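Local coordinates for putative uncharacterized protein PH0300 (Pyrococcus horikoshii, PDB 3VRH) that catalyses the ATP-dependent 2-thiolation of 5-methyluridine at position 54 in the T loop of tRNAs, using a [4Fe-4S] cluster and stabilising the tRNAs against heat, at residues A[53-57]-A[58-62]; A[154-157]-A[158-161]. All coordinates share one frame; numbering follows the deposited sequence.

Contact 1 of 2, residues A[53-57]-A[58-62]; sequences AVSGG and KDSAV. With BCN (bicine), chain D.
Ser55 and Ser60 turn their hydroxyls to the same point with matching torsions: in each, OG is held between the backbone N and the carbonyl carbon of its own residue, chi1 61° for Ser55 and 51° for Ser60. That point is occupied by hydroxyl O4 of a bound bicine. Ser60 OG accepts a hydrogen bond from O4 at 2.7 Å, and Ser60 N donates to the same atom along a nearly straight line, 168° at the hydrogen. Ser55 OG is 2.9 Å from bicine O4, a third hydrogen bond, so one ligand oxygen is gripped by two side chains and a helix N-terminal amide. The turn is the PP-loop of this ATP-pyrophosphatase-like family, SGGKDS here, which in relatives wraps a nucleotide phosphate between the end of a strand and the start of a helix; bicine probably borrows part of that site. Ser55 OG also accepts from Gly57 N at 2.9 Å, an ST turn that fixes the bend. Gly56 has a positive phi, and Gly57 CA is 3.5 Å from bicine O4. A water bridges the turn, accepting from Gly56 N and Ser60 OG and donating to Gly57 O. At the end of strand 49-53, Ala53 O accepts from the other bicine hydroxyl, O6, at 2.8 Å. Lys58 bends at its last torsion, carrying NZ to the syn side of Asp59 OD2 in a 3.1 Å salt bridge; NZ also makes a salt bridge with Glu201, its stronger partner.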
# COMPACT_ATOMS: atom_id res chain seq x y z
N ALA A 53 -26.02 -12.70 -1.89
CA ALA A 53 -26.09 -12.27 -3.29
C ALA A 53 -25.21 -13.20 -4.07
O ALA A 53 -24.00 -13.16 -3.93
CB ALA A 53 -25.58 -10.83 -3.43
N VAL A 54 -25.82 -14.04 -4.90
CA VAL A 54 -25.04 -15.05 -5.59
C VAL A 54 -24.84 -14.70 -7.08
O VAL A 54 -25.79 -14.68 -7.86
CB VAL A 54 -25.62 -16.47 -5.36
CG1 VAL A 54 -25.70 -16.75 -3.87
CG2 VAL A 54 -27.00 -16.58 -5.94
N SER A 55 -23.60 -14.41 -7.45
CA SER A 55 -23.27 -13.99 -8.82
C SER A 55 -23.10 -15.19 -9.74
O SER A 55 -23.04 -15.04 -10.96
CB SER A 55 -21.95 -13.23 -8.80
OG SER A 55 -20.92 -14.10 -8.31
N GLY A 56 -22.99 -16.38 -9.16
CA GLY A 56 -22.53 -17.54 -9.91
C GLY A 56 -21.03 -17.76 -9.77
O GLY A 56 -20.51 -18.80 -10.17
N GLY A 57 -20.33 -16.78 -9.19
CA GLY A 57 -18.90 -16.89 -8.88
C GLY A 57 -18.66 -17.81 -7.70
O GLY A 57 -19.59 -18.16 -6.97
N LYS A 58 -17.41 -18.23 -7.50
CA LYS A 58 -17.11 -19.20 -6.44
C LYS A 58 -17.35 -18.65 -5.02
O LYS A 58 -17.68 -19.40 -4.11
CB LYS A 58 -15.65 -19.67 -6.53
CG LYS A 58 -14.64 -18.55 -6.20
CD LYS A 58 -13.19 -18.96 -6.38
CE LYS A 58 -12.24 -17.85 -5.93
NZ LYS A 58 -12.43 -16.57 -6.69
N ASP A 59 -17.15 -17.34 -4.85
CA ASP A 59 -17.06 -16.76 -3.51
C ASP A 59 -18.42 -16.64 -2.83
O ASP A 59 -18.59 -17.05 -1.69
CB ASP A 59 -16.34 -15.40 -3.57
CG ASP A 59 -14.97 -15.51 -4.24
OD1 ASP A 59 -14.05 -16.09 -3.61
OD2 ASP A 59 -14.81 -15.09 -5.40
N SER A 60 -19.38 -16.08 -3.55
CA SER A 60 -20.74 -16.03 -3.05
C SER A 60 -21.34 -17.43 -2.97
O SER A 60 -22.14 -17.71 -2.09
CB SER A 60 -21.58 -15.10 -3.93
OG SER A 60 -21.47 -15.43 -5.30
N ALA A 61 -20.94 -18.33 -3.87
CA ALA A 61 -21.43 -19.70 -3.84
C ALA A 61 -21.00 -20.43 -2.57
O ALA A 61 -21.80 -21.11 -1.94
CB ALA A 61 -20.97 -20.48 -5.07
N VAL A 62 -19.72 -20.32 -2.24
CA VAL A 62 -19.18 -20.99 -1.07
C VAL A 62 -19.77 -20.34 0.19
O VAL A 62 -20.03 -21.01 1.19
CB VAL A 62 -17.61 -20.93 -1.08
CG1 VAL A 62 -17.01 -21.22 0.30
CG2 VAL A 62 -17.05 -21.91 -2.12
N1 BCN D . -19.21 -11.58 -4.17
C1 BCN D . -17.79 -11.80 -3.68
C2 BCN D . -16.77 -10.92 -4.29
O21 BCN D . -17.14 -9.80 -4.71
O22 BCN D . -15.59 -11.31 -4.41
C3 BCN D . -19.51 -12.42 -5.36
C4 BCN D . -18.62 -13.65 -5.64
O4 BCN D . -19.06 -14.65 -6.14
C5 BCN D . -20.16 -11.89 -3.11
C6 BCN D . -21.54 -11.45 -3.38
O6 BCN D . -22.34 -11.38 -2.51
O HOH W 1 -22.62 -17.72 -6.83

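Contact 2 of 2, residues A[154-157]-A[158-161]; sequences GHNL and DDEA. With BCN (bicine), chain D.
A capping box starts helix 157-169, just after the loop that follows strand 150-152 in the PP-loop domain, and Asn156 and Asp159 are its two halves. Asn156 is the N-cap: its OD1 accepts from Asp159 N at 3.1 Å, with the donor 37° out of the carbonyl plane rather than on a lone pair. In return Asp159 OD2 accepts from Asn156 N at 2.9 Å, an almost linear bond (173°) that uses the anti side of the carboxylate. The two side chains cross at about a right angle, yet their amide and carboxylate planes lie only 22° apart, and Asn156 CG comes within 3.3 Å of Asp159 OD2. Asn156 CG sits between its own backbone N and carbonyl carbon, which swings the amide back over the first turn. The regular helical bonds then begin, Glu160 N to Asn156 O and Ala161 N to Leu157 O.

Asp159 divides its carboxylate between two tasks, since OD1 makes a salt bridge with Lys232 while OD2 serves the cap. A water joins the two residues as well, accepting from Asn156 ND2 and lying 2.9 Å from Asp159 OD1. Asp158 has its partners outside the turn, the backbone N of Glu201 and the amine of Lys246, tying this helix to the start of helix 201-211 and to helix 245-256. On the ligand side, Gly154, part of the ATP-binding site, lines the bicine pocket. The His155 ring, its ND1 hydrogen-bonded to Thr153, takes bicine carboxylate O21 over one face, offset toward the rim and 3.7 Å from NE2.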
# COMPACT_ATOMS: atom_id res chain seq x y z
N GLY A 154 -19.23 -12.59 -0.31
CA GLY A 154 -18.21 -13.63 -0.39
C GLY A 154 -16.76 -13.14 -0.37
O GLY A 154 -15.84 -13.94 -0.57
N HIS A 155 -16.56 -11.85 -0.12
CA HIS A 155 -15.22 -11.27 0.00
C HIS A 155 -14.36 -12.05 0.98
O HIS A 155 -14.73 -12.25 2.13
CB HIS A 155 -15.31 -9.83 0.49
CG HIS A 155 -16.08 -8.93 -0.43
ND1 HIS A 155 -17.45 -9.00 -0.56
CD2 HIS A 155 -15.67 -7.91 -1.23
CE1 HIS A 155 -17.85 -8.08 -1.43
NE2 HIS A 155 -16.80 -7.41 -1.85
N ASN A 156 -13.23 -12.52 0.50
CA ASN A 156 -12.32 -13.30 1.32
C ASN A 156 -11.08 -12.46 1.66
O ASN A 156 -11.01 -11.28 1.31
CB ASN A 156 -11.96 -14.62 0.62
CG ASN A 156 -11.24 -14.40 -0.71
OD1 ASN A 156 -10.27 -13.65 -0.78
ND2 ASN A 156 -11.73 -15.05 -1.77
N LEU A 157 -10.11 -13.07 2.32
CA LEU A 157 -8.94 -12.32 2.80
C LEU A 157 -8.22 -11.61 1.65
O LEU A 157 -7.85 -10.44 1.77
CB LEU A 157 -7.98 -13.23 3.56
CG LEU A 157 -6.77 -12.53 4.19
CD1 LEU A 157 -7.22 -11.46 5.19
CD2 LEU A 157 -5.88 -13.55 4.88
N ASP A 158 -8.04 -12.33 0.54
CA ASP A 158 -7.38 -11.78 -0.65
C ASP A 158 -8.13 -10.60 -1.26
O ASP A 158 -7.51 -9.63 -1.71
CB ASP A 158 -7.11 -12.86 -1.70
CG ASP A 158 -6.18 -13.96 -1.19
OD1 ASP A 158 -6.65 -14.95 -0.61
OD2 ASP A 158 -4.95 -13.83 -1.36
N ASP A 159 -9.45 -10.67 -1.25
CA ASP A 159 -10.25 -9.52 -1.69
C ASP A 159 -10.03 -8.30 -0.82
O ASP A 159 -9.78 -7.21 -1.34
CB ASP A 159 -11.74 -9.88 -1.73
CG ASP A 159 -12.02 -11.03 -2.66
OD1 ASP A 159 -11.45 -10.99 -3.77
OD2 ASP A 159 -12.75 -11.98 -2.28
N GLU A 160 -10.14 -8.46 0.50
CA GLU A 160 -9.92 -7.34 1.42
C GLU A 160 -8.52 -6.74 1.22
O GLU A 160 -8.37 -5.52 1.14
CB GLU A 160 -10.11 -7.77 2.88
CG GLU A 160 -9.95 -6.62 3.91
CD GLU A 160 -11.18 -5.70 4.01
OE1 GLU A 160 -11.96 -5.63 3.03
OE2 GLU A 160 -11.39 -5.06 5.08
N ALA A 161 -7.51 -7.60 1.11
CA ALA A 161 -6.12 -7.16 0.97
C ALA A 161 -5.91 -6.34 -0.31
O ALA A 161 -5.34 -5.24 -0.26
CB ALA A 161 -5.16 -8.36 1.01
N1 BCN D . -19.21 -11.58 -4.17
C1 BCN D . -17.79 -11.80 -3.68
C2 BCN D . -16.77 -10.92 -4.29
O21 BCN D . -17.14 -9.80 -4.71
O22 BCN D . -15.59 -11.31 -4.41
C3 BCN D . -19.51 -12.42 -5.36
C4 BCN D . -18.62 -13.65 -5.64
O4 BCN D . -19.06 -14.65 -6.14
C5 BCN D . -20.16 -11.89 -3.11
C6 BCN D . -21.54 -11.45 -3.38
O6 BCN D . -22.34 -11.38 -2.51
O HOH W 2 -11.99 -13.80 -4.48

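In the fold
Contacts 1 and 2 are two loop-to-helix turns that follow strands 49-53 and 150-152, which are neighbours and parallel in the sheet, and their centres stand 13 Å apart with bicine touching both. Contact 1 holds the ligand's two hydroxyls; contact 2 lies by its carboxylate, with Asp159 OD2 at 3.6 Å from bicine O22. The turns also meet directly: Asp59 CB lies 3.4 Å from Gly154 O, and Asp59 OD1 and Asn156 ND2, 3.1 Å apart, form a weak hydrogen bond that links the first helix turn of contact 1 to the N-cap of contact 2. Each contributes one experimentally identified ATP-binding residue, Ala53 and Gly154, consistent with bicine occupying part of the ATP site.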